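Local coordinates for protein Cry37AA1 (PDB 4RHZ) that binds calcium and forms, with Cry23Aa1, a binary protein complex that probably acts as an insecticidal toxin of Bacillus thuringiensis, at residues B[3-15]-B[114-126]. Sequence-based numbering, arbitrary orientation.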
# COMPACT_ATOMS: atom_id res chain seq x y z
N VAL B 3 -12.13 21.28 20.68
CA VAL B 3 -10.68 21.21 20.64
C VAL B 3 -10.29 19.71 20.47
O VAL B 3 -10.96 18.82 21.01
CB VAL B 3 -10.10 21.81 21.93
CG1 VAL B 3 -8.59 21.59 22.00
CG2 VAL B 3 -10.47 23.38 22.04
N TYR B 4 -9.22 19.44 19.72
CA TYR B 4 -8.75 18.08 19.47
C TYR B 4 -7.33 17.83 19.90
O TYR B 4 -6.47 18.71 19.83
CB TYR B 4 -8.87 17.70 18.01
CG TYR B 4 -10.29 17.70 17.55
CD1 TYR B 4 -11.08 16.56 17.68
CD2 TYR B 4 -10.88 18.86 16.98
CE1 TYR B 4 -12.42 16.56 17.26
CE2 TYR B 4 -12.17 18.87 16.56
CZ TYR B 4 -12.95 17.70 16.71
OH TYR B 4 -14.27 17.67 16.30
N ASN B 5 -7.10 16.61 20.37
CA ASN B 5 -5.75 16.13 20.60
C ASN B 5 -5.31 15.69 19.23
O ASN B 5 -5.97 14.92 18.61
CB ASN B 5 -5.74 14.98 21.66
CG ASN B 5 -5.76 15.51 23.13
OD1 ASN B 5 -5.02 16.43 23.46
ND2 ASN B 5 -6.55 14.90 24.01
N ALA B 6 -4.24 16.25 18.71
CA ALA B 6 -3.72 15.84 17.42
C ALA B 6 -2.35 15.21 17.64
O ALA B 6 -1.48 15.82 18.28
CB ALA B 6 -3.65 17.00 16.44
N THR B 7 -2.17 14.00 17.09
CA THR B 7 -0.95 13.20 17.31
C THR B 7 -0.28 13.00 15.96
O THR B 7 -0.87 12.50 15.04
CB THR B 7 -1.29 11.81 18.01
OG1 THR B 7 -1.93 12.04 19.29
CG2 THR B 7 0.02 10.88 18.23
N PHE B 8 0.95 13.49 15.86
CA PHE B 8 1.70 13.57 14.67
C PHE B 8 2.76 12.52 14.77
O PHE B 8 3.44 12.44 15.80
CB PHE B 8 2.36 14.99 14.58
CG PHE B 8 1.32 16.10 14.50
CD1 PHE B 8 0.93 16.79 15.65
CD2 PHE B 8 0.66 16.35 13.31
CE1 PHE B 8 -0.06 17.74 15.60
CE2 PHE B 8 -0.35 17.32 13.23
CZ PHE B 8 -0.70 18.02 14.37
N THR B 9 2.94 11.74 13.70
CA THR B 9 4.06 10.78 13.73
C THR B 9 4.92 11.08 12.57
O THR B 9 4.49 10.94 11.46
CB THR B 9 3.56 9.33 13.61
OG1 THR B 9 2.64 9.10 14.66
CG2 THR B 9 4.73 8.35 13.74
N ILE B 10 6.15 11.45 12.84
CA ILE B 10 6.98 11.92 11.83
C ILE B 10 8.15 10.96 11.65
O ILE B 10 8.76 10.55 12.66
CB ILE B 10 7.58 13.28 12.29
CG1 ILE B 10 6.45 14.28 12.68
CG2 ILE B 10 8.55 13.78 11.29
CD1 ILE B 10 6.97 15.61 13.18
N ASN B 11 8.48 10.64 10.38
CA ASN B 11 9.62 9.80 10.08
C ASN B 11 10.59 10.47 9.18
O ASN B 11 10.17 11.08 8.19
CB ASN B 11 9.12 8.53 9.42
CG ASN B 11 8.68 7.53 10.45
OD1 ASN B 11 9.52 6.94 11.09
ND2 ASN B 11 7.38 7.39 10.66
N PHE B 12 11.88 10.36 9.53
CA PHE B 12 12.95 10.98 8.81
C PHE B 12 13.77 9.94 8.03
O PHE B 12 14.03 8.90 8.55
CB PHE B 12 13.87 11.68 9.80
CG PHE B 12 13.17 12.71 10.70
CD1 PHE B 12 12.58 12.32 11.91
CD2 PHE B 12 13.14 14.08 10.33
CE1 PHE B 12 11.96 13.27 12.75
CE2 PHE B 12 12.56 15.03 11.15
CZ PHE B 12 11.96 14.65 12.37
N TYR B 13 14.22 10.26 6.81
CA TYR B 13 14.92 9.31 5.97
C TYR B 13 16.05 10.05 5.33
O TYR B 13 15.85 11.19 4.90
CB TYR B 13 13.99 8.78 4.88
CG TYR B 13 12.84 8.03 5.41
CD1 TYR B 13 12.93 6.63 5.64
CD2 TYR B 13 11.67 8.68 5.71
CE1 TYR B 13 11.79 5.89 6.18
CE2 TYR B 13 10.56 7.99 6.18
CZ TYR B 13 10.62 6.59 6.44
OH TYR B 13 9.48 5.94 6.94
N ASN B 14 17.24 9.41 5.26
CA ASN B 14 18.44 9.96 4.57
C ASN B 14 19.33 8.74 4.30
O ASN B 14 19.88 8.20 5.25
CB ASN B 14 19.17 10.95 5.48
CG ASN B 14 20.21 11.86 4.76
OD1 ASN B 14 20.26 12.03 3.53
ND2 ASN B 14 21.01 12.51 5.57
N GLU B 15 19.38 8.25 3.06
CA GLU B 15 20.20 7.08 2.70
C GLU B 15 21.68 7.34 3.00
O GLU B 15 22.25 8.32 2.50
CB GLU B 15 20.09 6.77 1.23
CG GLU B 15 19.99 5.29 0.99
CD GLU B 15 20.17 4.89 -0.47
OE1 GLU B 15 21.25 5.00 -1.03
OE2 GLU B 15 19.20 4.39 -1.05
N GLY B 114 16.22 9.46 -1.63
CA GLY B 114 16.27 8.74 -0.35
C GLY B 114 16.42 9.65 0.90
O GLY B 114 16.55 9.15 2.03
N SER B 115 16.39 10.99 0.68
CA SER B 115 16.29 12.00 1.74
C SER B 115 14.90 12.68 1.68
O SER B 115 14.57 13.42 0.70
CB SER B 115 17.39 13.04 1.55
OG SER B 115 18.68 12.46 1.44
N TYR B 116 14.07 12.46 2.72
CA TYR B 116 12.71 12.98 2.74
C TYR B 116 12.12 12.81 4.11
O TYR B 116 12.73 12.16 4.94
CB TYR B 116 11.85 12.24 1.73
CG TYR B 116 11.64 10.74 1.96
CD1 TYR B 116 10.50 10.25 2.58
CD2 TYR B 116 12.55 9.80 1.45
CE1 TYR B 116 10.30 8.82 2.75
CE2 TYR B 116 12.35 8.37 1.62
CZ TYR B 116 11.28 7.92 2.27
OH TYR B 116 11.10 6.57 2.36
N VAL B 117 10.89 13.31 4.34
CA VAL B 117 10.22 13.17 5.62
C VAL B 117 8.79 12.77 5.38
O VAL B 117 8.24 13.19 4.35
CB VAL B 117 10.19 14.54 6.34
CG1 VAL B 117 9.43 14.47 7.62
CG2 VAL B 117 11.60 15.01 6.64
N THR B 118 8.17 11.98 6.27
CA THR B 118 6.79 11.71 6.13
C THR B 118 6.04 12.09 7.43
O THR B 118 6.63 12.11 8.52
CB THR B 118 6.49 10.22 5.83
OG1 THR B 118 6.73 9.42 6.99
CG2 THR B 118 7.22 9.66 4.58
N ILE B 119 4.74 12.43 7.34
CA ILE B 119 4.02 12.82 8.52
C ILE B 119 2.66 12.22 8.45
O ILE B 119 1.97 12.32 7.45
CB ILE B 119 3.82 14.40 8.60
CG1 ILE B 119 5.14 15.12 8.81
CG2 ILE B 119 3.05 14.82 9.86
CD1 ILE B 119 5.65 15.67 7.64
N LYS B 120 2.24 11.65 9.56
CA LYS B 120 0.95 11.01 9.67
C LYS B 120 0.30 11.68 10.84
O LYS B 120 1.03 12.05 11.73
CB LYS B 120 1.26 9.58 10.07
CG LYS B 120 0.16 8.82 10.64
CD LYS B 120 0.67 7.53 11.30
CE LYS B 120 -0.52 6.69 11.74
NZ LYS B 120 -0.07 5.54 12.59
N TYR B 121 -1.02 11.86 10.85
CA TYR B 121 -1.62 12.48 12.01
C TYR B 121 -2.96 11.89 12.26
O TYR B 121 -3.56 11.41 11.33
CB TYR B 121 -1.75 14.02 11.84
CG TYR B 121 -2.78 14.54 10.86
CD1 TYR B 121 -3.97 15.11 11.32
CD2 TYR B 121 -2.55 14.51 9.48
CE1 TYR B 121 -4.93 15.62 10.43
CE2 TYR B 121 -3.49 15.09 8.57
CZ TYR B 121 -4.67 15.63 9.06
OH TYR B 121 -5.61 16.13 8.16
N SER B 122 -3.43 11.97 13.51
CA SER B 122 -4.77 11.53 13.88
C SER B 122 -5.33 12.44 14.96
O SER B 122 -4.57 13.11 15.68
CB SER B 122 -4.77 10.07 14.40
OG SER B 122 -3.91 9.92 15.52
N LEU B 123 -6.64 12.41 15.12
CA LEU B 123 -7.38 13.32 16.06
C LEU B 123 -8.39 12.58 16.92
O LEU B 123 -9.10 11.70 16.40
CB LEU B 123 -8.24 14.29 15.23
CG LEU B 123 -7.44 14.93 14.11
CD1 LEU B 123 -8.35 15.53 13.07
CD2 LEU B 123 -6.51 15.96 14.74
N THR B 124 -8.48 13.00 18.19
CA THR B 124 -9.54 12.58 19.13
C THR B 124 -9.96 13.81 19.92
O THR B 124 -9.11 14.61 20.26
CB THR B 124 -9.09 11.51 20.19
OG1 THR B 124 -7.86 11.92 20.84
CG2 THR B 124 -8.93 10.15 19.54
N PRO B 125 -11.27 13.94 20.23
CA PRO B 125 -11.74 15.05 21.06
C PRO B 125 -10.89 15.17 22.29
O PRO B 125 -10.52 14.13 22.88
CB PRO B 125 -13.13 14.57 21.49
CG PRO B 125 -13.61 13.76 20.33
CD PRO B 125 -12.40 13.21 19.61
N ALA B 126 -10.52 16.39 22.65
CA ALA B 126 -9.70 16.59 23.83
C ALA B 126 -10.63 16.61 25.03
O ALA B 126 -11.85 16.88 24.92
CB ALA B 126 -8.88 17.91 23.77
OXT ALA B 126 -10.10 16.38 26.12
O HOH W 1 -7.42 15.67 26.72
O HOH W 2 0.26 10.05 14.30
O HOH W 3 5.42 9.21 9.35
O HOH W 4 7.15 6.69 6.42
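Phe8 and Tyr121, Ile10 and Ile119, and Phe12 and Val117 face one another as non-hydrogen-bonded pairs of two antiparallel strands, 4-13 and 115-125, the central pair of a four-stranded sheet in this C2-like fold. Their side chains lie on the face turned to the second sheet, where apolar and aromatic residues suit the core. Phe8 CD2 rests 3.7 Å from CB of Tyr121; the hydroxyl of that tyrosine leads away and hydrogen-bonds to Ser100 O, which lets it lie in this apolar setting. Ile10 CG2 meets Val117 CG1 at 3.8 Å, and the small Ala6 lets Leu123 CD2 come within 3.5 Å of Ala6 CB.

Backbone bonds join the alternate pairs from Asn5–Thr124 to Tyr13–Tyr116 in both directions, and Ala126 N to Val3 O extends them to the C-terminus.

The other face carries polar and amphipathic groups. Tyr13 and Tyr116 form an offset stack, centroids 4.3 Å apart and planes at 13°. With chi1 at 63°, Tyr116 CG sits between its backbone N and carbonyl carbon, which swings the ring across to Tyr13; Arg107 makes a cation-pi contact with the Tyr116 ring. Threonines suit this wetter surface: one water links Thr9 O with Thr118 OG1, and another joins that hydroxyl to Tyr13 OH.

At the calcium-proximal end, Ser115 OG donates to Asn14 OD1 (2.7 Å), while Asn14 ND2 bonds calcium ligand Asp89. Asn14 is thus a second-shell residue, its amide using both ends to tie the strand pair to the metal site. The chemistry therefore implies a two-faced strand pair, apolar toward the sandwich interior and hydrated on the other face, with a polar link to a calcium ligand at one end.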